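Local structure of CRISPR pre-crRNA endoribonuclease Cas5d (Mannheimia succiniciproducens, 3KG4) at residues I51-D56 with E139-R144. The protein cleaves precursor CRISPR RNA as a metal-independent endoribonuclease of the Cas5 family, working in the CRISPR defence against mobile genetic elements. Residues are numbered along the deposited sequence; the frame is centred on the assembly and turned at random.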
loop_
_atom_site.group_PDB
_atom_site.type_symbol
_atom_site.label_atom_id
_atom_site.label_comp_id
_atom_site.label_asym_id
_atom_site.label_seq_id
_atom_site.Cartn_x
_atom_site.Cartn_y
_atom_site.Cartn_z
ATOM N N ILE A 51 11.390 -13.670 -2.510
ATOM C CA ILE A 51 10.286 -13.247 -1.607
ATOM C C ILE A 51 9.102 -12.580 -2.315
ATOM O O ILE A 51 9.225 -12.080 -3.426
ATOM C CB ILE A 51 10.766 -12.269 -0.514
ATOM C CG1 ILE A 51 11.283 -10.976 -1.139
ATOM C CG2 ILE A 51 11.818 -12.971 0.411
ATOM C CD1 ILE A 51 11.172 -9.744 -0.264
ATOM N N ASN A 52 7.955 -12.595 -1.628
ATOM C CA ASN A 52 6.780 -11.806 -1.993
ATOM C C ASN A 52 6.337 -11.077 -0.741
ATOM O O ASN A 52 6.378 -11.644 0.365
ATOM C CB ASN A 52 5.629 -12.686 -2.544
ATOM C CG ASN A 52 5.819 -13.057 -4.034
ATOM O OD1 ASN A 52 5.532 -14.195 -4.445
ATOM N ND2 ASN A 52 6.317 -12.102 -4.840
ATOM N N TRP A 53 6.006 -9.802 -0.909
ATOM C CA TRP A 53 5.449 -8.999 0.166
ATOM C C TRP A 53 3.962 -9.276 0.289
ATOM O O TRP A 53 3.216 -9.218 -0.715
ATOM C CB TRP A 53 5.655 -7.533 -0.092
ATOM C CG TRP A 53 7.032 -7.100 0.009
ATOM C CD1 TRP A 53 7.813 -6.621 -0.989
ATOM C CD2 TRP A 53 7.825 -7.069 1.199
ATOM N NE1 TRP A 53 9.057 -6.271 -0.487
ATOM C CE2 TRP A 53 9.092 -6.571 0.847
ATOM C CE3 TRP A 53 7.586 -7.427 2.531
ATOM C CZ2 TRP A 53 10.124 -6.428 1.777
ATOM C CZ3 TRP A 53 8.610 -7.310 3.449
ATOM C CH2 TRP A 53 9.852 -6.789 3.079
ATOM N N VAL A 54 3.516 -9.570 1.500
ATOM C CA VAL A 54 2.084 -9.810 1.732
ATOM C C VAL A 54 1.519 -8.674 2.595
ATOM O O VAL A 54 2.005 -8.461 3.703
ATOM C CB VAL A 54 1.887 -11.190 2.382
ATOM C CG1 VAL A 54 0.396 -11.429 2.780
ATOM C CG2 VAL A 54 2.403 -12.276 1.440
ATOM N N ILE A 55 0.484 -7.964 2.103
ATOM C CA ILE A 55 -0.072 -6.834 2.839
ATOM C C ILE A 55 -1.027 -7.391 3.899
ATOM O O ILE A 55 -1.912 -8.215 3.588
ATOM C CB ILE A 55 -0.805 -5.839 1.929
ATOM C CG1 ILE A 55 0.086 -5.395 0.759
ATOM C CG2 ILE A 55 -1.199 -4.562 2.682
ATOM C CD1 ILE A 55 1.433 -4.849 1.177
ATOM N N ASP A 56 -0.856 -6.929 5.129
ATOM C CA ASP A 56 -1.705 -7.363 6.254
ATOM C C ASP A 56 -2.710 -6.294 6.670
ATOM O O ASP A 56 -3.891 -6.592 6.943
ATOM C CB ASP A 56 -0.833 -7.762 7.437
ATOM C CG ASP A 56 0.085 -8.901 7.109
ATOM O OD1 ASP A 56 -0.417 -9.940 6.652
ATOM O OD2 ASP A 56 1.323 -8.739 7.279
ATOM N N GLU A 139 15.518 -7.154 7.030
ATOM C CA GLU A 139 16.604 -6.216 7.406
ATOM C C GLU A 139 17.040 -5.292 6.251
ATOM O O GLU A 139 17.198 -4.103 6.443
ATOM C CB GLU A 139 17.829 -7.004 7.941
ATOM N N MET A 140 17.198 -5.834 5.043
ATOM C CA MET A 140 17.537 -5.004 3.855
ATOM C C MET A 140 16.420 -3.989 3.522
ATOM O O MET A 140 16.701 -2.812 3.229
ATOM C CB MET A 140 17.831 -5.896 2.648
ATOM C CG MET A 140 18.326 -5.152 1.372
ATOM S SD MET A 140 19.353 -6.117 0.185
ATOM C CE MET A 140 19.151 -7.851 0.669
ATOM N N PHE A 141 15.156 -4.421 3.612
ATOM C CA PHE A 141 14.046 -3.488 3.368
ATOM C C PHE A 141 14.142 -2.327 4.333
ATOM O O PHE A 141 14.057 -1.170 3.948
ATOM C CB PHE A 141 12.666 -4.158 3.511
ATOM C CG PHE A 141 11.532 -3.164 3.439
ATOM C CD1 PHE A 141 10.937 -2.857 2.207
ATOM C CD2 PHE A 141 11.112 -2.481 4.569
ATOM C CE1 PHE A 141 9.940 -1.920 2.119
ATOM C CE2 PHE A 141 10.090 -1.547 4.505
ATOM C CZ PHE A 141 9.531 -1.236 3.267
ATOM N N LYS A 142 14.313 -2.631 5.614
ATOM C CA LYS A 142 14.300 -1.575 6.611
ATOM C C LYS A 142 15.486 -0.640 6.393
ATOM O O LYS A 142 15.349 0.580 6.490
ATOM C CB LYS A 142 14.317 -2.169 8.032
ATOM C CG LYS A 142 13.124 -3.044 8.343
ATOM C CD LYS A 142 13.385 -3.942 9.541
ATOM C CE LYS A 142 12.982 -3.274 10.818
ATOM N NZ LYS A 142 11.567 -3.600 11.142
ATOM N N ARG A 143 16.642 -1.209 6.061
ATOM C CA ARG A 143 17.860 -0.410 5.940
ATOM C C ARG A 143 17.665 0.592 4.804
ATOM O O ARG A 143 17.793 1.794 5.011
ATOM C CB ARG A 143 19.053 -1.310 5.668
ATOM C CG ARG A 143 20.385 -0.700 6.022
ATOM C CD ARG A 143 21.436 -1.799 6.233
ATOM N NE ARG A 143 21.416 -2.807 5.165
ATOM C CZ ARG A 143 21.205 -4.122 5.320
ATOM N NH1 ARG A 143 21.219 -4.906 4.248
ATOM N NH2 ARG A 143 20.982 -4.675 6.515
ATOM N N ARG A 144 17.309 0.080 3.624
ATOM C CA ARG A 144 16.932 0.930 2.477
ATOM C C ARG A 144 15.876 1.968 2.798
ATOM O O ARG A 144 15.994 3.121 2.374
ATOM C CB ARG A 144 16.389 0.099 1.335
ATOM C CG ARG A 144 17.352 -0.879 0.709
ATOM C CD ARG A 144 17.295 -0.708 -0.796
ATOM N NE ARG A 144 17.479 -1.939 -1.549
ATOM C CZ ARG A 144 17.615 -1.971 -2.874
ATOM N NH1 ARG A 144 17.785 -3.131 -3.509
ATOM N NH2 ARG A 144 17.588 -0.838 -3.580
#
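The indole NE1 of Trp53 donates a hydrogen bond to the carbonyl oxygen of His46, just past helix 35-45, while the far, six-membered part of the same ring meets Phe141. This is a small helix-on-sheet contact in a Cas5 protein of the RAMP superfamily, made by one residue from each side: strand 51-60 runs inside the antiparallel sheet between 114-124 and 214-216, and helix 135-146 packs against the start of that strand, on the side to which Trp53 points. The backbones stay well apart, with 10.7 Å between Trp53 CA and Phe141 CA, and two large aromatic side chains span the gap. Trp53 CG stands beside the backbone N (chi1 -70°), and the long indole reaches toward the helix with CZ2 and CH2 leading. Phe141 answers with CG anti to its own N (chi1 173°), which carries the ring out from the helix so that CB, CG and CD1 all come against CZ2 and CH2 of the indole. The two rings meet obliquely, their planes inclined at 66°. The centroid of the six-membered ring of Trp53 lies 5.2 Å from that of the Phe141 ring.

Tryptophan suits its position because it combines a broad apolar surface with one N-H, and the bond to His46 satisfies that buried group and helps fix the turn of the indole. Phenylalanine suits the helix side, as its side chain has no polar atom to bury. Ile51 CD1 lies 3.8 Å above the Trp53 ring plane, toward the rim, and Leu42 and Ile138 also touch the indole; Ile45 packs on Phe141. The closest approach is Trp53 CZ2 to Phe141 CD1 at 3.7 Å.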